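PDB 6KD0: vibralactone Cyclase from Boreostereum vibrans, which catalyses the cyclization that forms the fused bicyclic beta-lactone of vibralactone, using an alpha/beta-hydrolase fold. Local coordinates for residues P56-E61 against D117-C122; I71-T76 against A146-A151; T76-R81 against V130-R135; P85-D90 against I121-Q126; R232-L237 against W280-D285. All coordinates share one frame; numbering follows the deposited sequence.

Contact 1 (P56-E61 against D117-C122); sequences PSLPSE and DLRIIC
The extended loop residues Leu58 and Pro59 run past one side of helix 115-125, and the two backbones come nearest at Leu58 and Ile120, with their CA atoms 5.7 Å apart. Ile120 has the most surface covered here. Its CG1 branch lies anti to the carbonyl carbon (chi1 -66°), which brings CG1 and CD1 up against the loop. There Ile120 CG1 sits 3.8 Å from Ser57 O and 4.1 Å from Pro59 CD. The side chains of Pro59 and Ile120 cross at about a right angle. The ring touches the isoleucine through Pro59 CD. The neighbouring corner, Pro59 CG, rests 3.6 Å from Arg119 O. Leu58 reaches the helix with one methyl branch. Leu58 CD2 lies 4.0 Å from Arg119 CD and 4.2 Å from Ile120 CG1, so it packs on the aliphatic part of the arginine and on the isoleucine. Arg119 is extended from CG to NE, and this carries the guanidinium past the leucine. The charged end is held by a salt bridge to Asp115, and NH1 also bonds the hydroxyl of Tyr64. The contact is mostly van der Waals, partly against backbone carbonyl oxygens, at the protein surface. It is plain loop-on-helix packing: the linker between helix 35-54 and edge strand 64-73 lies on an outer helix of the alpha/beta-hydrolase fold.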
# COMPACT_ATOMS: atom_id res chain seq x y z
N PRO A 56 -5.64 -22.24 -4.45
CA PRO A 56 -5.51 -22.92 -5.75
C PRO A 56 -4.75 -22.13 -6.80
O PRO A 56 -4.40 -22.71 -7.83
CB PRO A 56 -6.96 -23.13 -6.20
CG PRO A 56 -7.82 -22.82 -5.04
CD PRO A 56 -7.05 -21.94 -4.13
N SER A 57 -4.51 -20.84 -6.59
CA SER A 57 -3.75 -20.02 -7.52
C SER A 57 -2.27 -19.93 -7.15
O SER A 57 -1.51 -19.32 -7.89
CB SER A 57 -4.34 -18.61 -7.60
OG SER A 57 -5.70 -18.66 -7.97
N LEU A 58 -1.85 -20.51 -6.03
CA LEU A 58 -0.44 -20.44 -5.66
C LEU A 58 0.39 -21.18 -6.71
O LEU A 58 -0.04 -22.21 -7.23
CB LEU A 58 -0.21 -21.07 -4.29
CG LEU A 58 -0.67 -20.36 -3.01
CD1 LEU A 58 -0.29 -21.20 -1.80
CD2 LEU A 58 -0.07 -18.97 -2.87
N PRO A 59 1.59 -20.68 -7.03
CA PRO A 59 2.47 -21.45 -7.91
C PRO A 59 2.93 -22.73 -7.23
O PRO A 59 2.95 -22.85 -5.99
CB PRO A 59 3.65 -20.51 -8.18
CG PRO A 59 3.54 -19.38 -7.20
CD PRO A 59 2.19 -19.42 -6.56
N SER A 60 3.31 -23.70 -8.06
CA SER A 60 4.00 -24.89 -7.59
C SER A 60 5.16 -24.50 -6.70
O SER A 60 5.79 -23.46 -6.90
CB SER A 60 4.52 -25.71 -8.78
OG SER A 60 3.55 -25.81 -9.79
N GLU A 61 5.44 -25.33 -5.70
CA GLU A 61 6.47 -25.00 -4.72
C GLU A 61 7.86 -24.98 -5.33
O GLU A 61 8.76 -24.37 -4.75
CB GLU A 61 6.42 -25.99 -3.56
CG GLU A 61 5.15 -25.87 -2.72
CD GLU A 61 5.08 -26.89 -1.59
OE1 GLU A 61 5.87 -27.87 -1.61
OE2 GLU A 61 4.22 -26.71 -0.69
N ASP A 117 -0.45 -13.38 -1.94
CA ASP A 117 -0.43 -12.52 -3.12
C ASP A 117 0.99 -12.36 -3.63
O ASP A 117 1.24 -12.46 -4.83
CB ASP A 117 -1.04 -11.16 -2.80
CG ASP A 117 -2.56 -11.13 -2.97
OD1 ASP A 117 -3.06 -11.70 -3.96
OD2 ASP A 117 -3.26 -10.54 -2.11
N LEU A 118 1.96 -12.20 -2.71
CA LEU A 118 3.33 -11.96 -3.15
C LEU A 118 3.98 -13.25 -3.67
O LEU A 118 4.76 -13.19 -4.63
CB LEU A 118 4.16 -11.35 -2.02
CG LEU A 118 3.76 -9.90 -1.66
CD1 LEU A 118 4.58 -9.36 -0.49
CD2 LEU A 118 3.88 -8.95 -2.86
N ARG A 119 3.63 -14.42 -3.10
CA ARG A 119 4.07 -15.67 -3.69
C ARG A 119 3.63 -15.73 -5.14
O ARG A 119 4.41 -16.09 -6.04
CB ARG A 119 3.51 -16.88 -2.94
CG ARG A 119 4.08 -17.11 -1.57
CD ARG A 119 3.27 -18.18 -0.87
NE ARG A 119 3.45 -18.18 0.57
CZ ARG A 119 3.81 -19.24 1.29
NH1 ARG A 119 4.04 -20.41 0.69
NH2 ARG A 119 3.93 -19.14 2.59
N ILE A 120 2.38 -15.33 -5.40
CA ILE A 120 1.87 -15.36 -6.76
C ILE A 120 2.64 -14.36 -7.62
O ILE A 120 3.15 -14.71 -8.70
CB ILE A 120 0.36 -15.10 -6.75
CG1 ILE A 120 -0.32 -16.28 -6.04
CG2 ILE A 120 -0.17 -14.88 -8.16
CD1 ILE A 120 -1.71 -16.00 -5.56
N ILE A 121 2.82 -13.14 -7.10
CA ILE A 121 3.34 -12.06 -7.93
C ILE A 121 4.79 -12.33 -8.28
O ILE A 121 5.21 -12.12 -9.43
CB ILE A 121 3.17 -10.70 -7.21
CG1 ILE A 121 1.73 -10.20 -7.35
CG2 ILE A 121 4.17 -9.67 -7.77
CD1 ILE A 121 1.39 -9.01 -6.48
N CYS A 122 5.57 -12.83 -7.32
CA CYS A 122 6.98 -13.08 -7.60
C CYS A 122 7.13 -14.10 -8.72
O CYS A 122 8.01 -13.95 -9.57
CB CYS A 122 7.71 -13.51 -6.32
SG CYS A 122 7.89 -15.28 -5.99

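Contact 2 (I71-T76 against A146-A151); sequences IPVEGT and AKDVYA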
# COMPACT_ATOMS: atom_id res chain seq x y z
N ILE A 71 16.28 -7.93 10.68
CA ILE A 71 17.22 -6.84 10.39
C ILE A 71 17.19 -5.78 11.48
O ILE A 71 16.15 -5.60 12.13
CB ILE A 71 16.96 -6.22 9.00
CG1 ILE A 71 15.67 -5.40 8.99
CG2 ILE A 71 16.92 -7.31 7.93
CD1 ILE A 71 15.51 -4.55 7.75
N PRO A 72 18.28 -5.05 11.74
CA PRO A 72 18.24 -4.05 12.82
C PRO A 72 17.49 -2.81 12.37
O PRO A 72 17.64 -2.35 11.23
CB PRO A 72 19.72 -3.75 13.07
CG PRO A 72 20.36 -3.96 11.75
CD PRO A 72 19.61 -5.10 11.10
N VAL A 73 16.66 -2.27 13.26
CA VAL A 73 16.05 -0.95 13.11
C VAL A 73 16.26 -0.22 14.44
O VAL A 73 16.80 -0.80 15.39
CB VAL A 73 14.56 -1.03 12.73
CG1 VAL A 73 14.39 -1.75 11.41
CG2 VAL A 73 13.78 -1.73 13.83
N GLU A 74 15.80 1.02 14.52
CA GLU A 74 16.09 1.86 15.67
C GLU A 74 15.53 1.20 16.92
O GLU A 74 14.32 1.16 17.13
CB GLU A 74 15.53 3.27 15.49
CG GLU A 74 16.21 4.29 16.42
CD GLU A 74 15.60 5.69 16.37
OE1 GLU A 74 14.94 6.02 15.36
OE2 GLU A 74 15.79 6.46 17.35
N GLY A 75 16.42 0.61 17.70
CA GLY A 75 16.03 0.10 18.99
C GLY A 75 15.44 -1.29 18.99
O GLY A 75 14.99 -1.73 20.04
N THR A 76 15.46 -2.00 17.86
CA THR A 76 14.94 -3.37 17.87
C THR A 76 15.33 -4.03 16.55
O THR A 76 16.09 -3.46 15.77
CB THR A 76 13.42 -3.38 18.13
OG1 THR A 76 13.00 -4.69 18.50
CG2 THR A 76 12.62 -2.90 16.93
N ALA A 146 7.08 4.47 9.79
CA ALA A 146 7.71 4.99 8.58
C ALA A 146 9.22 4.77 8.59
O ALA A 146 9.82 4.39 7.58
CB ALA A 146 7.37 6.47 8.41
N LYS A 147 9.86 5.01 9.74
CA LYS A 147 11.30 4.79 9.83
C LYS A 147 11.64 3.31 9.65
O LYS A 147 12.65 3.00 9.01
CB LYS A 147 11.83 5.33 11.15
CG LYS A 147 11.91 6.87 11.19
CD LYS A 147 12.64 7.36 12.45
CE LYS A 147 12.64 8.88 12.55
NZ LYS A 147 13.14 9.52 11.29
N ASP A 148 10.82 2.39 10.19
CA ASP A 148 11.05 0.96 9.95
C ASP A 148 10.92 0.63 8.47
O ASP A 148 11.72 -0.12 7.92
CB ASP A 148 10.06 0.10 10.73
CG ASP A 148 10.33 0.09 12.24
OD1 ASP A 148 11.34 0.66 12.71
OD2 ASP A 148 9.51 -0.52 12.96
N VAL A 149 9.89 1.17 7.81
CA VAL A 149 9.71 0.93 6.38
C VAL A 149 10.93 1.41 5.62
O VAL A 149 11.43 0.73 4.70
CB VAL A 149 8.42 1.61 5.89
CG1 VAL A 149 8.34 1.61 4.36
CG2 VAL A 149 7.18 0.91 6.51
N TYR A 150 11.47 2.56 6.02
CA TYR A 150 12.63 3.10 5.32
C TYR A 150 13.87 2.27 5.58
O TYR A 150 14.67 2.03 4.66
CB TYR A 150 12.86 4.55 5.76
CG TYR A 150 13.80 5.29 4.85
CD1 TYR A 150 13.42 5.59 3.54
CD2 TYR A 150 15.03 5.73 5.29
CE1 TYR A 150 14.27 6.29 2.71
CE2 TYR A 150 15.88 6.44 4.45
CZ TYR A 150 15.50 6.71 3.18
OH TYR A 150 16.34 7.42 2.36
N ALA A 151 14.09 1.86 6.83
CA ALA A 151 15.23 0.99 7.12
C ALA A 151 15.16 -0.30 6.31
O ALA A 151 16.18 -0.78 5.79
CB ALA A 151 15.27 0.69 8.61
O HOH W 1 13.45 2.33 12.94
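A beta hairpin at the edge of the alpha/beta-hydrolase sheet meets helix 144-158 here. A type II turn from Val73 to Thr76 joins strands 64-73 and 76-85, and Gly75 takes the positive phi that this turn needs. Strand 71-73 and helix 146-151 run at 141° to each other, with their axes 8.9 Å apart. Val73 carries the contact. Val73 CG1 meets Ala151 CB at 3.8 Å, and Val73 CG2 lies 3.6 Å from Asp148 OD1. The valine and aspartate side chains cross at about a right angle, and Asp148 OD1 lies against CB and CG2 of the valine. That oxygen has polar partners as well: Asp148 OD1 receives a hydrogen bond from a water at 2.7 Å, and the same water accepts from Glu74 N at 3.1 Å. Arg135 forms a salt bridge with Asp148 OD1 and also bonds Glu74 O, so this one arginine links the turn to the helix. Nearer the surface, Glu74 OE1 approaches Lys147 CD at 3.9 Å, while Glu74 OE1 and Lys147 NZ stay 5.7 Å apart. This is the edge hairpin of an alpha/beta-hydrolase sheet, covered on one face by helix 144-158.

Contact 3 (T76-R81 against V130-R135); sequences TNMHVR and VSIDYR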
# COMPACT_ATOMS: atom_id res chain seq x y z
N THR A 76 15.46 -2.00 17.86
CA THR A 76 14.94 -3.37 17.87
C THR A 76 15.33 -4.03 16.55
O THR A 76 16.09 -3.46 15.77
CB THR A 76 13.42 -3.38 18.13
OG1 THR A 76 13.00 -4.69 18.50
CG2 THR A 76 12.62 -2.90 16.93
N ASN A 77 14.84 -5.24 16.30
CA ASN A 77 14.99 -5.92 15.02
C ASN A 77 13.61 -6.05 14.39
O ASN A 77 12.60 -6.08 15.09
CB ASN A 77 15.60 -7.32 15.15
CG ASN A 77 17.09 -7.32 15.48
OD1 ASN A 77 17.85 -6.47 15.00
ND2 ASN A 77 17.51 -8.30 16.26
N MET A 78 13.59 -6.17 13.06
CA MET A 78 12.36 -6.22 12.28
C MET A 78 12.41 -7.45 11.39
O MET A 78 13.44 -7.72 10.77
CB MET A 78 12.20 -4.95 11.41
CG MET A 78 11.04 -5.04 10.45
SD MET A 78 10.63 -3.50 9.57
CE MET A 78 12.11 -3.29 8.56
N HIS A 79 11.32 -8.21 11.37
CA HIS A 79 11.20 -9.34 10.45
C HIS A 79 10.95 -8.86 9.02
O HIS A 79 10.13 -7.97 8.78
CB HIS A 79 10.06 -10.26 10.90
CG HIS A 79 9.70 -11.30 9.89
ND1 HIS A 79 8.41 -11.48 9.44
CD2 HIS A 79 10.46 -12.20 9.23
CE1 HIS A 79 8.39 -12.47 8.56
NE2 HIS A 79 9.62 -12.92 8.41
N VAL A 80 11.66 -9.48 8.08
CA VAL A 80 11.55 -9.20 6.66
C VAL A 80 11.37 -10.54 5.95
O VAL A 80 12.08 -11.50 6.27
CB VAL A 80 12.82 -8.48 6.14
CG1 VAL A 80 12.81 -8.40 4.64
CG2 VAL A 80 12.96 -7.10 6.77
N ARG A 81 10.44 -10.62 5.02
CA ARG A 81 10.31 -11.82 4.21
C ARG A 81 10.57 -11.48 2.75
O ARG A 81 10.06 -10.47 2.24
CB ARG A 81 8.93 -12.47 4.37
CG ARG A 81 8.65 -13.58 3.36
CD ARG A 81 7.45 -14.43 3.79
NE ARG A 81 7.82 -15.37 4.84
CZ ARG A 81 7.09 -16.42 5.21
NH1 ARG A 81 5.93 -16.67 4.63
NH2 ARG A 81 7.53 -17.21 6.18
N VAL A 130 9.67 -8.17 -1.38
CA VAL A 130 10.08 -8.00 0.01
C VAL A 130 8.89 -7.44 0.78
O VAL A 130 8.23 -6.51 0.29
CB VAL A 130 11.28 -7.04 0.12
CG1 VAL A 130 11.76 -6.95 1.56
CG2 VAL A 130 12.39 -7.47 -0.81
N SER A 131 8.61 -8.01 1.94
CA SER A 131 7.52 -7.58 2.82
C SER A 131 8.08 -7.43 4.23
O SER A 131 8.85 -8.27 4.68
CB SER A 131 6.40 -8.61 2.81
OG SER A 131 5.24 -8.10 3.45
N ILE A 132 7.69 -6.37 4.95
CA ILE A 132 8.33 -6.09 6.23
C ILE A 132 7.30 -5.85 7.33
O ILE A 132 6.21 -5.31 7.10
CB ILE A 132 9.33 -4.91 6.14
CG1 ILE A 132 8.64 -3.54 6.27
CG2 ILE A 132 10.19 -5.04 4.89
CD1 ILE A 132 7.73 -3.16 5.09
N ASP A 133 7.67 -6.27 8.55
CA ASP A 133 6.81 -6.15 9.73
C ASP A 133 7.15 -4.86 10.48
O ASP A 133 7.75 -4.88 11.57
CB ASP A 133 6.97 -7.38 10.62
CG ASP A 133 6.41 -8.64 9.98
OD1 ASP A 133 5.69 -8.53 8.97
OD2 ASP A 133 6.70 -9.75 10.50
N TYR A 134 6.78 -3.73 9.88
CA TYR A 134 7.03 -2.44 10.51
C TYR A 134 6.23 -2.32 11.81
O TYR A 134 5.17 -2.93 11.98
CB TYR A 134 6.69 -1.29 9.55
CG TYR A 134 5.26 -1.21 9.06
CD1 TYR A 134 4.26 -0.59 9.83
CD2 TYR A 134 4.90 -1.71 7.80
CE1 TYR A 134 2.94 -0.50 9.36
CE2 TYR A 134 3.59 -1.61 7.32
CZ TYR A 134 2.61 -1.01 8.11
OH TYR A 134 1.33 -0.92 7.64
N ARG A 135 6.75 -1.54 12.75
CA ARG A 135 6.12 -1.46 14.06
C ARG A 135 4.75 -0.78 13.97
O ARG A 135 4.54 0.15 13.19
CB ARG A 135 7.03 -0.73 15.05
CG ARG A 135 7.95 -1.70 15.78
CD ARG A 135 8.97 -0.97 16.64
NE ARG A 135 10.02 -0.36 15.82
CZ ARG A 135 11.06 0.32 16.31
NH1 ARG A 135 11.20 0.49 17.62
NH2 ARG A 135 11.95 0.83 15.48
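Two antiparallel strands of the alpha/beta-hydrolase sheet pair here. Arg81 and Ser131 form a hydrogen-bonded pair: Arg81 N gives to Ser131 O and Ser131 N gives to Arg81 O, both at 2.9 Å. Val80 and Ile132 form the non-hydrogen-bonded pair beside it. Their side chains lie side by side on one sheet face, with Val80 CG2 3.9 Å from Ile132 CG2. Val80 CG1 also meets Val130 CG1 at 3.6 Å. Beyond these pairs, Asp133 N donates to His79 O at 3.0 Å. The Asp133 carboxylate adds a side-chain bond, His79 ND1 to Asp133 OD2, 2.7 Å long. The oxygen lies in the imidazole plane, but the nitrogen meets it from above the carboxylate, 53° out of that plane. NE2 of the ring bonds Asp68, so the imidazole is held at both nitrogens and its rotation is fixed. Met78 bends at chi3 (66°), and its sulfur lies against Ile132 CG1. At the far end, Thr76 CG2 sits over one face of the Arg135 guanidinium, 3.6 Å from Arg135 CZ. That group is salt-bridged to Asp148 of helix 144-158. Strand 64-73 flanks strand 76-85, strand 97-101 flanks strand 128-132, and helix 144-158 touches Met78, Tyr134 and Arg135.

Contact 4 (P85-D90 against I121-Q126); sequences PTSSPD and ICDKLQ
Two waters join Ser87 to Gln126 in this contact and carry its polar links. Water 2 accepts from Ser87 OG at 2.8 Å and from Gln126 NE2 at 3.1 Å, and it donates to Asp123 OD1. Water 3 donates to Gln126 OE1 at 2.8 Å and accepts from Ser88 N at 2.9 Å. It also gives a longer bond to Ser87 OG. Both ends of the glutamine amide are thus used. Gln126 is the first residue to leave the helix, with positive phi (55°), and its chain bends at chi2 (-67°). The bend folds the amide back to the helix end, where Gln126 NE2 donates to Asp123 O at 2.9 Å. The acceptor lies in the amide plane, and this bond helps to fix the rotation of the amide. The contact packs the end of strand 76-85 and the loop after it against the C-terminal end of helix 115-125, an outer helix of the alpha/beta-hydrolase fold. Pro85 has the most surface covered. Pro85 CB lies 3.8 Å from both Cys122 O and Gln126 NE2, so the ring rests on the last turn of the helix and on the amide. Asp123 OD1 has a second partner, a salt bridge with Arg63.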
# COMPACT_ATOMS: atom_id res chain seq x y z
N PRO A 85 11.80 -15.90 -7.09
CA PRO A 85 11.44 -16.86 -8.14
C PRO A 85 12.55 -17.87 -8.36
O PRO A 85 13.74 -17.52 -8.34
CB PRO A 85 11.23 -16.00 -9.39
CG PRO A 85 11.85 -14.69 -9.10
CD PRO A 85 12.01 -14.54 -7.61
N THR A 86 12.16 -19.13 -8.58
CA THR A 86 13.12 -20.21 -8.76
C THR A 86 12.69 -21.14 -9.89
O THR A 86 12.96 -22.34 -9.82
CB THR A 86 13.31 -21.03 -7.49
OG1 THR A 86 12.08 -21.69 -7.14
CG2 THR A 86 13.78 -20.19 -6.33
N SER A 87 12.00 -20.62 -10.90
CA SER A 87 11.62 -21.45 -12.04
C SER A 87 12.65 -21.44 -13.17
O SER A 87 12.65 -22.36 -14.00
CB SER A 87 10.25 -21.03 -12.59
OG SER A 87 10.22 -19.66 -12.96
N SER A 88 13.50 -20.42 -13.23
CA SER A 88 14.57 -20.43 -14.22
C SER A 88 15.53 -21.60 -13.97
O SER A 88 15.83 -21.92 -12.82
CB SER A 88 15.35 -19.12 -14.18
OG SER A 88 16.50 -19.19 -15.01
N PRO A 89 16.01 -22.28 -15.02
CA PRO A 89 17.11 -23.25 -14.83
C PRO A 89 18.39 -22.62 -14.32
O PRO A 89 19.32 -23.36 -13.96
CB PRO A 89 17.31 -23.84 -16.23
CG PRO A 89 16.02 -23.64 -16.93
CD PRO A 89 15.42 -22.36 -16.37
N ASP A 90 18.47 -21.28 -14.26
CA ASP A 90 19.68 -20.54 -13.89
C ASP A 90 19.52 -20.07 -12.45
O ASP A 90 18.94 -19.02 -12.18
CB ASP A 90 19.90 -19.37 -14.85
CG ASP A 90 21.10 -18.51 -14.48
OD1 ASP A 90 21.83 -18.85 -13.52
OD2 ASP A 90 21.31 -17.49 -15.16
N ILE A 121 2.82 -13.14 -7.10
CA ILE A 121 3.34 -12.06 -7.93
C ILE A 121 4.79 -12.33 -8.28
O ILE A 121 5.21 -12.12 -9.43
CB ILE A 121 3.17 -10.70 -7.21
CG1 ILE A 121 1.73 -10.20 -7.35
CG2 ILE A 121 4.17 -9.67 -7.77
CD1 ILE A 121 1.39 -9.01 -6.48
N CYS A 122 5.57 -12.83 -7.32
CA CYS A 122 6.98 -13.08 -7.60
C CYS A 122 7.13 -14.10 -8.72
O CYS A 122 8.01 -13.95 -9.57
CB CYS A 122 7.71 -13.51 -6.32
SG CYS A 122 7.89 -15.28 -5.99
N ASP A 123 6.22 -15.07 -8.80
CA ASP A 123 6.28 -16.03 -9.91
C ASP A 123 5.75 -15.41 -11.19
O ASP A 123 6.33 -15.60 -12.27
CB ASP A 123 5.50 -17.29 -9.53
CG ASP A 123 5.34 -18.26 -10.67
OD1 ASP A 123 6.36 -18.83 -11.12
OD2 ASP A 123 4.18 -18.47 -11.11
N LYS A 124 4.67 -14.62 -11.09
CA LYS A 124 4.03 -14.10 -12.30
C LYS A 124 4.92 -13.07 -12.98
O LYS A 124 5.04 -13.07 -14.20
CB LYS A 124 2.67 -13.50 -11.96
CG LYS A 124 2.06 -12.68 -13.09
CD LYS A 124 0.74 -13.27 -13.56
CE LYS A 124 0.28 -12.61 -14.86
NZ LYS A 124 0.35 -13.57 -16.00
N LEU A 125 5.57 -12.21 -12.20
CA LEU A 125 6.34 -11.10 -12.75
C LEU A 125 7.82 -11.41 -12.89
O LEU A 125 8.54 -10.63 -13.54
CB LEU A 125 6.17 -9.87 -11.86
CG LEU A 125 5.05 -8.91 -12.25
CD1 LEU A 125 3.81 -9.65 -12.69
CD2 LEU A 125 4.74 -7.97 -11.10
N GLN A 126 8.27 -12.50 -12.29
CA GLN A 126 9.69 -12.80 -12.15
C GLN A 126 10.42 -11.63 -11.48
O GLN A 126 11.35 -11.04 -12.04
CB GLN A 126 10.29 -13.15 -13.51
CG GLN A 126 9.71 -14.44 -14.10
CD GLN A 126 10.10 -15.66 -13.29
OE1 GLN A 126 11.25 -16.08 -13.30
NE2 GLN A 126 9.14 -16.22 -12.56
O HOH W 2 8.87 -18.74 -10.74
O HOH W 3 12.84 -17.93 -11.99

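Contact 5 (R232-L237 against W280-D285); sequences RDAPLL and WDPLRD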
# COMPACT_ATOMS: atom_id res chain seq x y z
N ARG A 232 -18.78 9.38 4.90
CA ARG A 232 -18.43 9.24 6.31
C ARG A 232 -18.94 7.93 6.91
O ARG A 232 -18.41 7.50 7.94
CB ARG A 232 -18.98 10.42 7.11
CG ARG A 232 -20.49 10.49 7.14
CD ARG A 232 -20.92 11.83 7.72
NE ARG A 232 -22.38 11.94 7.78
CZ ARG A 232 -23.14 12.30 6.75
NH1 ARG A 232 -22.60 12.58 5.58
NH2 ARG A 232 -24.46 12.37 6.90
N ASP A 233 -19.94 7.29 6.31
CA ASP A 233 -20.44 6.02 6.83
C ASP A 233 -20.24 4.87 5.83
O ASP A 233 -21.01 3.91 5.83
CB ASP A 233 -21.91 6.12 7.21
CG ASP A 233 -22.16 7.13 8.32
OD1 ASP A 233 -21.44 7.08 9.33
OD2 ASP A 233 -23.08 7.97 8.17
N ALA A 234 -19.19 4.94 5.01
CA ALA A 234 -19.02 3.95 3.96
C ALA A 234 -18.69 2.59 4.57
O ALA A 234 -18.10 2.50 5.65
CB ALA A 234 -17.91 4.37 3.00
N PRO A 235 -19.06 1.51 3.89
CA PRO A 235 -18.63 0.18 4.34
C PRO A 235 -17.12 0.12 4.54
O PRO A 235 -16.35 0.73 3.79
CB PRO A 235 -19.08 -0.74 3.19
CG PRO A 235 -20.18 -0.00 2.52
CD PRO A 235 -19.80 1.44 2.62
N LEU A 236 -16.72 -0.61 5.58
CA LEU A 236 -15.34 -1.03 5.85
C LEU A 236 -14.44 0.11 6.32
O LEU A 236 -13.37 -0.16 6.87
CB LEU A 236 -14.70 -1.71 4.63
CG LEU A 236 -15.41 -2.92 4.01
CD1 LEU A 236 -14.59 -3.47 2.87
CD2 LEU A 236 -15.67 -4.01 5.06
N LEU A 237 -14.82 1.38 6.12
CA LEU A 237 -14.03 2.48 6.66
C LEU A 237 -14.89 3.73 6.80
O LEU A 237 -15.29 4.33 5.79
CB LEU A 237 -12.81 2.78 5.79
CG LEU A 237 -11.93 3.92 6.32
CD1 LEU A 237 -11.30 3.55 7.68
CD2 LEU A 237 -10.83 4.30 5.30
N TRP A 280 -15.98 4.50 -2.95
CA TRP A 280 -16.87 4.64 -1.80
C TRP A 280 -16.05 4.60 -0.51
O TRP A 280 -16.07 3.63 0.24
CB TRP A 280 -17.92 3.53 -1.82
CG TRP A 280 -19.09 3.72 -0.90
CD1 TRP A 280 -19.32 4.76 -0.03
CD2 TRP A 280 -20.20 2.82 -0.75
NE1 TRP A 280 -20.51 4.56 0.64
CE2 TRP A 280 -21.07 3.38 0.21
CE3 TRP A 280 -20.53 1.59 -1.33
CZ2 TRP A 280 -22.26 2.75 0.60
CZ3 TRP A 280 -21.72 0.97 -0.95
CH2 TRP A 280 -22.56 1.55 0.00
N ASP A 281 -15.33 5.70 -0.26
CA ASP A 281 -14.20 5.67 0.67
C ASP A 281 -13.96 7.09 1.16
O ASP A 281 -13.77 8.00 0.34
CB ASP A 281 -12.97 5.09 -0.06
CG ASP A 281 -11.74 4.93 0.82
OD1 ASP A 281 -11.71 5.40 1.99
OD2 ASP A 281 -10.77 4.33 0.33
N PRO A 282 -14.01 7.33 2.48
CA PRO A 282 -13.74 8.69 2.99
C PRO A 282 -12.35 9.20 2.65
O PRO A 282 -12.15 10.42 2.52
CB PRO A 282 -13.92 8.54 4.51
CG PRO A 282 -13.68 7.08 4.77
CD PRO A 282 -14.28 6.38 3.58
N LEU A 283 -11.37 8.30 2.48
CA LEU A 283 -10.01 8.68 2.11
C LEU A 283 -9.83 8.93 0.62
O LEU A 283 -8.70 9.17 0.17
CB LEU A 283 -9.02 7.59 2.55
CG LEU A 283 -8.85 7.32 4.04
CD1 LEU A 283 -7.73 6.28 4.29
CD2 LEU A 283 -8.56 8.61 4.80
N ARG A 284 -10.90 8.84 -0.17
CA ARG A 284 -10.75 8.92 -1.62
C ARG A 284 -10.14 10.25 -2.05
O ARG A 284 -9.17 10.28 -2.82
CB ARG A 284 -12.10 8.71 -2.31
CG ARG A 284 -12.04 8.83 -3.83
CD ARG A 284 -13.46 8.99 -4.43
NE ARG A 284 -14.03 10.31 -4.14
CZ ARG A 284 -15.29 10.54 -3.79
NH1 ARG A 284 -16.15 9.53 -3.65
NH2 ARG A 284 -15.70 11.78 -3.57
N ASP A 285 -10.68 11.36 -1.56
CA ASP A 285 -10.33 12.65 -2.14
C ASP A 285 -8.93 13.12 -1.73
O ASP A 285 -8.25 13.76 -2.54
CB ASP A 285 -11.41 13.68 -1.82
CG ASP A 285 -12.67 13.48 -2.67
OD1 ASP A 285 -12.60 12.80 -3.72
OD2 ASP A 285 -13.73 13.98 -2.28
O HOH W 4 -14.70 2.52 2.52
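Leu237, Pro282 and Trp280 lose the most surface in this contact. Leu237 CG lies 3.9 Å from Pro282 CG, and the two side chains meet at a slant. Leu237 places CG opposite its backbone N (chi1 -179°), which sends the branch toward the helix start. There Leu237 CD2 reaches Leu283 CD1 at 3.8 Å and Asp281 OD1 at 3.6 Å. Pro282 CD also packs close to Leu237 O. At the other end, the six-membered ring of Trp280 takes Pro235 over one face in a CH-pi contact. Pro235 CD stands 3.5 Å from the ring centroid, 17° off the normal. Ala234 CB touches the same indole at Trp280 CD1, 3.4 Å away. Between these two ends a water donates to Pro235 O at 2.7 Å and to Trp280 O at 2.9 Å, tying the two loops together. Asp281 OD1 accepts from Leu283 N at 3.0 Å, a capping bond that meets it 56° out of the carboxylate plane. The other oxygen, OD2, bonds His311 ND1. Asp281, His311 and Ser177 have a geometry consistent with a Ser-His-Asp triad. The contact packs the loop before helix 239-249 against the turn that bears its probable acid, as in alpha/beta hydrolases.

Overall arrangement
Contacts 2 and 3 are neighbours, with centres about 8 Å apart. They share Thr76 and one sheet, in which strands 64-73 and 76-85 are neighbours and strand 128-132 comes next. Contacts 1 and 4 form a second pair, with centres about 10 Å apart, both on helix 115-125. Contact 3 touches contact 1 through packing of Leu118 on Ser131. Along the chain, contact 4 is nested inside contact 3, and contact 3 inside contact 2, while contact 1 crosses contacts 2 and 3. Contact 5 comes after all four and touches none. Its centre is about 29 Å from that of contact 3 and 37 Å from that of contact 4. The first four involve strands 64-73, 76-85 and 128-132 and the loops and helices beside them; contact 5 holds the probable triad acid.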